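Local coordinates for tail fiber protein (Acinetobacter phage AM24, PDB 5W5P) that probably recognises, and may depolymerise, the capsular polysaccharide of Acinetobacter baumannii as the trimeric tailspike of the phage, at residues 419-429 and 439-448. Sequence-based numbering, arbitrary orientation.
Sequences WSEGQVVTQFG and RHQAPKLHTE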
ATOM      1  N   TRP A 419       1.817  19.956  -8.563  1.00 38.88           N
ATOM      2  CA  TRP A 419       3.264  19.907  -8.413  1.00 37.88           C
ATOM      3  C   TRP A 419       3.880  21.134  -9.074  1.00 40.33           C
ATOM      4  O   TRP A 419       3.232  21.842  -9.850  1.00 35.57           O
ATOM      5  CB  TRP A 419       3.845  18.612  -8.998  1.00 34.28           C
ATOM      6  CG  TRP A 419       3.593  18.425 -10.467  1.00 38.53           C
ATOM      7  CD1 TRP A 419       4.273  19.011 -11.495  1.00 39.70           C
ATOM      8  CD2 TRP A 419       2.597  17.590 -11.072  1.00 37.63           C
ATOM      9  NE1 TRP A 419       3.764  18.594 -12.697  1.00 41.54           N
ATOM     10  CE2 TRP A 419       2.732  17.723 -12.466  1.00 38.81           C
ATOM     11  CE3 TRP A 419       1.604  16.746 -10.569  1.00 36.96           C
ATOM     12  CZ2 TRP A 419       1.911  17.044 -13.364  1.00 38.36           C
ATOM     13  CZ3 TRP A 419       0.789  16.077 -11.460  1.00 35.65           C
ATOM     14  CH2 TRP A 419       0.950  16.227 -12.841  1.00 37.91           C
ATOM     15  N   SER A 420       5.147  21.385  -8.744  1.00 40.52           N
ATOM     16  CA  SER A 420       5.875  22.493  -9.352  1.00 43.66           C
ATOM     17  C   SER A 420       5.926  22.319 -10.864  1.00 46.82           C
ATOM     18  O   SER A 420       6.284  21.248 -11.365  1.00 47.14           O
ATOM     19  CB  SER A 420       7.293  22.575  -8.785  1.00 40.49           C
ATOM     20  OG  SER A 420       7.287  22.828  -7.394  1.00 39.70           O
ATOM     21  N   GLU A 421       5.571  23.379 -11.588  1.00 49.73           N
ATOM     22  CA  GLU A 421       5.469  23.299 -13.040  1.00 48.71           C
ATOM     23  C   GLU A 421       6.794  22.861 -13.656  1.00 46.04           C
ATOM     24  O   GLU A 421       7.870  23.296 -13.235  1.00 42.88           O
ATOM     25  CB  GLU A 421       5.036  24.650 -13.620  1.00 51.22           C
ATOM     26  CG  GLU A 421       5.990  25.801 -13.315  1.00 59.41           C
ATOM     27  CD  GLU A 421       5.464  26.743 -12.241  1.00 67.75           C
ATOM     28  OE1 GLU A 421       5.136  27.903 -12.579  1.00 72.56           O
ATOM     29  OE2 GLU A 421       5.382  26.326 -11.062  1.00 66.18           O
ATOM     30  N   GLY A 422       6.703  21.969 -14.644  1.00 45.20           N
ATOM     31  CA  GLY A 422       7.847  21.524 -15.410  1.00 40.63           C
ATOM     32  C   GLY A 422       8.779  20.556 -14.715  1.00 42.86           C
ATOM     33  O   GLY A 422       9.785  20.163 -15.315  1.00 46.35           O
ATOM     34  N   GLN A 423       8.488  20.152 -13.481  1.00 41.34           N
ATOM     35  CA  GLN A 423       9.389  19.300 -12.716  1.00 39.96           C
ATOM     36  C   GLN A 423       8.983  17.833 -12.733  1.00 40.48           C
ATOM     37  O   GLN A 423       9.663  17.009 -12.113  1.00 39.99           O
ATOM     38  CB  GLN A 423       9.475  19.793 -11.269  1.00 38.33           C
ATOM     39  CG  GLN A 423       9.837  21.258 -11.134  1.00 40.06           C
ATOM     40  CD  GLN A 423      11.047  21.643 -11.963  1.00 41.31           C
ATOM     41  OE1 GLN A 423      12.171  21.231 -11.673  1.00 42.89           O
ATOM     42  NE2 GLN A 423      10.823  22.447 -12.999  1.00 36.60           N
ATOM     43  N   VAL A 424       7.895  17.492 -13.417  1.00 42.11           N
ATOM     44  CA  VAL A 424       7.396  16.127 -13.507  1.00 33.47           C
ATOM     45  C   VAL A 424       7.368  15.727 -14.972  1.00 41.82           C
ATOM     46  O   VAL A 424       6.959  16.512 -15.836  1.00 38.63           O
ATOM     47  CB  VAL A 424       5.996  15.987 -12.875  1.00 36.48           C
ATOM     48  CG1 VAL A 424       5.340  14.684 -13.305  1.00 32.89           C
ATOM     49  CG2 VAL A 424       6.090  16.069 -11.364  1.00 34.37           C
ATOM     50  N   VAL A 425       7.807  14.502 -15.250  1.00 43.73           N
ATOM     51  CA  VAL A 425       7.899  13.995 -16.607  1.00 44.10           C
ATOM     52  C   VAL A 425       6.796  12.986 -16.915  1.00 41.57           C
ATOM     53  O   VAL A 425       6.201  13.031 -17.994  1.00 41.66           O
ATOM     54  CB  VAL A 425       9.300  13.399 -16.863  1.00 46.52           C
ATOM     55  CG1 VAL A 425       9.246  12.332 -17.915  1.00 52.05           C
ATOM     56  CG2 VAL A 425      10.258  14.507 -17.294  1.00 45.07           C
ATOM     57  N   THR A 426       6.488  12.086 -15.985  1.00 38.75           N
ATOM     58  CA  THR A 426       5.490  11.044 -16.203  1.00 38.20           C
ATOM     59  C   THR A 426       4.342  11.216 -15.220  1.00 36.74           C
ATOM     60  O   THR A 426       4.563  11.257 -14.005  1.00 37.73           O
ATOM     61  CB  THR A 426       6.096   9.642 -16.045  1.00 39.11           C
ATOM     62  OG1 THR A 426       7.248   9.510 -16.891  1.00 36.67           O
ATOM     63  CG2 THR A 426       5.072   8.574 -16.409  1.00 31.99           C
ATOM     64  N   GLN A 427       3.122  11.298 -15.746  1.00 34.77           N
ATOM     65  CA  GLN A 427       1.934  11.430 -14.914  1.00 34.52           C
ATOM     66  C   GLN A 427       0.701  11.086 -15.743  1.00 34.85           C
ATOM     67  O   GLN A 427       0.578  11.523 -16.892  1.00 34.98           O
ATOM     68  CB  GLN A 427       1.813  12.846 -14.335  1.00 34.68           C
ATOM     69  CG  GLN A 427       1.800  13.951 -15.377  1.00 34.62           C
ATOM     70  CD  GLN A 427       0.394  14.281 -15.847  1.00 38.33           C
ATOM     71  OE1 GLN A 427      -0.568  14.179 -15.080  1.00 38.47           O
ATOM     72  NE2 GLN A 427       0.264  14.659 -17.117  1.00 33.05           N
ATOM     73  N   PHE A 428      -0.206  10.307 -15.155  1.00 33.73           N
ATOM     74  CA  PHE A 428      -1.450   9.959 -15.828  1.00 38.93           C
ATOM     75  C   PHE A 428      -2.517   9.660 -14.783  1.00 42.03           C
ATOM     76  O   PHE A 428      -2.215   9.373 -13.621  1.00 40.93           O
ATOM     77  CB  PHE A 428      -1.272   8.766 -16.776  1.00 37.25           C
ATOM     78  CG  PHE A 428      -0.756   7.523 -16.102  1.00 36.24           C
ATOM     79  CD1 PHE A 428      -1.628   6.630 -15.494  1.00 36.62           C
ATOM     80  CD2 PHE A 428       0.602   7.247 -16.077  1.00 32.04           C
ATOM     81  CE1 PHE A 428      -1.153   5.483 -14.870  1.00 35.75           C
ATOM     82  CE2 PHE A 428       1.081   6.107 -15.459  1.00 31.98           C
ATOM     83  CZ  PHE A 428       0.202   5.224 -14.852  1.00 33.69           C
ATOM     84  N   GLY A 429      -3.775   9.741 -15.217  1.00 41.30           N
ATOM     85  CA  GLY A 429      -4.896   9.438 -14.351  1.00 37.44           C
ATOM     86  C   GLY A 429      -5.203  10.470 -13.290  1.00 38.10           C
ATOM     87  O   GLY A 429      -6.067  10.222 -12.442  1.00 39.72           O
ATOM     88  N   ARG A 439      -1.274  23.504 -17.321  1.00 48.38           N
ATOM     89  CA  ARG A 439      -0.577  24.462 -16.469  1.00 46.93           C
ATOM     90  C   ARG A 439       0.632  23.854 -15.761  1.00 44.63           C
ATOM     91  O   ARG A 439       1.547  24.588 -15.363  1.00 40.98           O
ATOM     92  CB  ARG A 439      -1.593  25.028 -15.467  1.00 52.81           C
ATOM     93  CG  ARG A 439      -1.053  25.516 -14.137  1.00 53.75           C
ATOM     94  CD  ARG A 439      -2.192  25.791 -13.173  1.00 52.79           C
ATOM     95  NE  ARG A 439      -3.298  26.500 -13.813  1.00 55.37           N
ATOM     96  CZ  ARG A 439      -4.514  26.622 -13.289  1.00 60.70           C
ATOM     97  NH1 ARG A 439      -4.794  26.086 -12.108  1.00 63.93           N
ATOM     98  NH2 ARG A 439      -5.453  27.284 -13.944  1.00 62.03           N
ATOM     99  N   HIS A 440       0.670  22.532 -15.609  1.00 47.22           N
ATOM    100  CA  HIS A 440       1.794  21.878 -14.954  1.00 46.83           C
ATOM    101  C   HIS A 440       3.016  21.740 -15.853  1.00 43.20           C
ATOM    102  O   HIS A 440       4.080  21.352 -15.358  1.00 37.64           O
ATOM    103  CB  HIS A 440       1.367  20.501 -14.440  1.00 46.11           C
ATOM    104  CG  HIS A 440       0.281  20.557 -13.411  1.00 49.27           C
ATOM    105  ND1 HIS A 440      -1.010  20.937 -13.712  1.00 48.80           N
ATOM    106  CD2 HIS A 440       0.302  20.310 -12.080  1.00 48.21           C
ATOM    107  CE1 HIS A 440      -1.740  20.914 -12.610  1.00 49.04           C
ATOM    108  NE2 HIS A 440      -0.969  20.534 -11.607  1.00 48.87           N
ATOM    109  N   GLN A 441       2.886  22.060 -17.144  1.00 45.75           N
ATOM    110  CA  GLN A 441       3.969  21.923 -18.127  1.00 47.99           C
ATOM    111  C   GLN A 441       4.530  20.504 -18.145  1.00 46.77           C
ATOM    112  O   GLN A 441       5.742  20.297 -18.214  1.00 44.76           O
ATOM    113  CB  GLN A 441       5.088  22.938 -17.877  1.00 50.73           C
ATOM    114  CG  GLN A 441       4.622  24.328 -17.500  1.00 52.95           C
ATOM    115  CD  GLN A 441       3.770  24.962 -18.568  1.00 59.58           C
ATOM    116  OE1 GLN A 441       4.018  24.782 -19.760  1.00 65.32           O
ATOM    117  NE2 GLN A 441       2.757  25.715 -18.149  1.00 63.04           N
ATOM    118  N   ALA A 442       3.647  19.517 -18.073  1.00 48.48           N
ATOM    119  CA  ALA A 442       4.111  18.142 -18.021  1.00 44.10           C
ATOM    120  C   ALA A 442       3.681  17.380 -19.271  1.00 41.62           C
ATOM    121  O   ALA A 442       2.652  17.696 -19.875  1.00 43.53           O
ATOM    122  CB  ALA A 442       3.575  17.424 -16.775  1.00 37.80           C
ATOM    123  N   PRO A 443       4.451  16.378 -19.691  1.00 39.91           N
ATOM    124  CA  PRO A 443       4.026  15.561 -20.834  1.00 38.53           C
ATOM    125  C   PRO A 443       2.702  14.865 -20.557  1.00 38.63           C
ATOM    126  O   PRO A 443       2.368  14.538 -19.416  1.00 36.31           O
ATOM    127  CB  PRO A 443       5.168  14.547 -20.996  1.00 36.51           C
ATOM    128  CG  PRO A 443       6.350  15.191 -20.342  1.00 37.92           C
ATOM    129  CD  PRO A 443       5.788  15.993 -19.201  1.00 39.85           C
ATOM    130  N   LYS A 444       1.936  14.659 -21.624  1.00 42.33           N
ATOM    131  CA  LYS A 444       0.686  13.913 -21.577  1.00 39.06           C
ATOM    132  C   LYS A 444       0.913  12.552 -22.219  1.00 39.93           C
ATOM    133  O   LYS A 444       1.374  12.476 -23.362  1.00 38.54           O
ATOM    134  CB  LYS A 444      -0.435  14.671 -22.295  1.00 36.05           C
ATOM    135  CG  LYS A 444      -1.742  13.892 -22.408  1.00 38.04           C
ATOM    136  CD  LYS A 444      -2.729  14.547 -23.371  1.00 40.34           C
ATOM    137  CE  LYS A 444      -3.638  15.537 -22.656  1.00 46.92           C
ATOM    138  NZ  LYS A 444      -4.573  14.842 -21.715  1.00 51.52           N
ATOM    139  N   LEU A 445       0.612  11.484 -21.478  1.00 41.63           N
ATOM    140  CA  LEU A 445       0.789  10.134 -22.002  1.00 39.04           C
ATOM    141  C   LEU A 445      -0.046   9.939 -23.262  1.00 37.16           C
ATOM    142  O   LEU A 445      -1.160  10.460 -23.372  1.00 39.94           O
ATOM    143  CB  LEU A 445       0.403   9.101 -20.940  1.00 39.05           C
ATOM    144  CG  LEU A 445       1.022   7.703 -21.055  1.00 37.85           C
ATOM    145  CD1 LEU A 445       2.539   7.775 -21.009  1.00 39.30           C
ATOM    146  CD2 LEU A 445       0.495   6.780 -19.961  1.00 36.39           C
ATOM    147  N   HIS A 446       0.501   9.182 -24.222  1.00 36.93           N
ATOM    148  CA  HIS A 446      -0.160   9.036 -25.520  1.00 37.16           C
ATOM    149  C   HIS A 446      -1.513   8.352 -25.396  1.00 37.94           C
ATOM    150  O   HIS A 446      -2.393   8.566 -26.238  1.00 40.84           O
ATOM    151  CB  HIS A 446       0.735   8.267 -26.498  1.00 36.15           C
ATOM    152  CG  HIS A 446       0.832   6.799 -26.216  1.00 37.51           C
ATOM    153  ND1 HIS A 446      -0.128   5.897 -26.622  1.00 37.75           N
ATOM    154  CD2 HIS A 446       1.788   6.074 -25.589  1.00 37.51           C
ATOM    155  CE1 HIS A 446       0.225   4.682 -26.246  1.00 37.32           C
ATOM    156  NE2 HIS A 446       1.386   4.761 -25.618  1.00 38.79           N
ATOM    157  N   THR A 447      -1.695   7.534 -24.355  1.00 34.98           N
ATOM    158  CA  THR A 447      -2.971   6.856 -24.147  1.00 36.90           C
ATOM    159  C   THR A 447      -4.103   7.850 -23.919  1.00 41.18           C
ATOM    160  O   THR A 447      -5.221   7.649 -24.404  1.00 43.36           O
ATOM    161  CB  THR A 447      -2.860   5.898 -22.964  1.00 39.39           C
ATOM    162  OG1 THR A 447      -2.381   6.620 -21.823  1.00 42.35           O
ATOM    163  CG2 THR A 447      -1.891   4.766 -23.283  1.00 33.27           C
ATOM    164  N   GLU A 448      -3.836   8.928 -23.177  1.00 42.99           N
ATOM    165  CA  GLU A 448      -4.852   9.949 -22.938  1.00 39.69           C
ATOM    166  C   GLU A 448      -5.158  10.761 -24.193  1.00 44.64           C
ATOM    167  O   GLU A 448      -6.174  11.465 -24.233  1.00 34.55           O
ATOM    168  CB  GLU A 448      -4.404  10.861 -21.794  1.00 37.53           C
ATOM    169  CG  GLU A 448      -4.153  10.098 -20.485  1.00 37.89           C
ATOM    170  CD  GLU A 448      -4.010  10.999 -19.271  1.00 41.34           C
ATOM    171  OE1 GLU A 448      -3.773  12.216 -19.433  1.00 41.41           O
ATOM    172  OE2 GLU A 448      -4.138  10.482 -18.144  1.00 44.06           O
TER
HETATM  173  O   HOH W   1       5.851  18.792 -15.019  1.00 37.96           O
HETATM  174  O   HOH W   2       3.473  12.385 -18.321  1.00 39.61           O
HETATM  175  O   HOH W   3      -0.838  12.091 -19.173  1.00 36.77           O
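The carbonyl oxygen of H440 is gripped by two donors: the backbone N of G422, 2.8 Å from H440 O with 165° at the hydrogen, and a water. E421 CA adds a CH...O contact to the same oxygen. G422 takes the third position of the type II turn S420-Q423, where its positive phi suits glycine. The water also accepts from V424 N and, 3.1 Å from the water oxygen, from W419 NE1, so one water ties the turn, the indole and the 3-10 segment together. The imidazole of H440 turns its CD2 edge onto the W419 face in an edge-to-face pair, centroids 4.5 Å apart and planes at 55°, while V424 CG2 touches the opposite face near its rim. M418 N and A437 O hold the two imidazole nitrogens and fix the ring's rotation. Here, at the last turn of the parallel beta-helix, the 439-448 loop runs out toward the C-terminal domain, and L445 and T447 pack against neighbouring subunits. Q427 has CG between its N and carbonyl carbon (chi1 56°) and bends at chi2, which brings NE2 to P443 O at 3.1 Å; N430 ND2 donates to its OE1. A second water accepts from Q427 N and lies within reach of V425 O and P443 O. L445 CD2 lies 3.9 Å from F428 CD2, the two side chains side by side. E448, extended beyond CG, receives G429 N on OE2 at 3.0 Å, and its OE1 forms a salt bridge with K444 NZ.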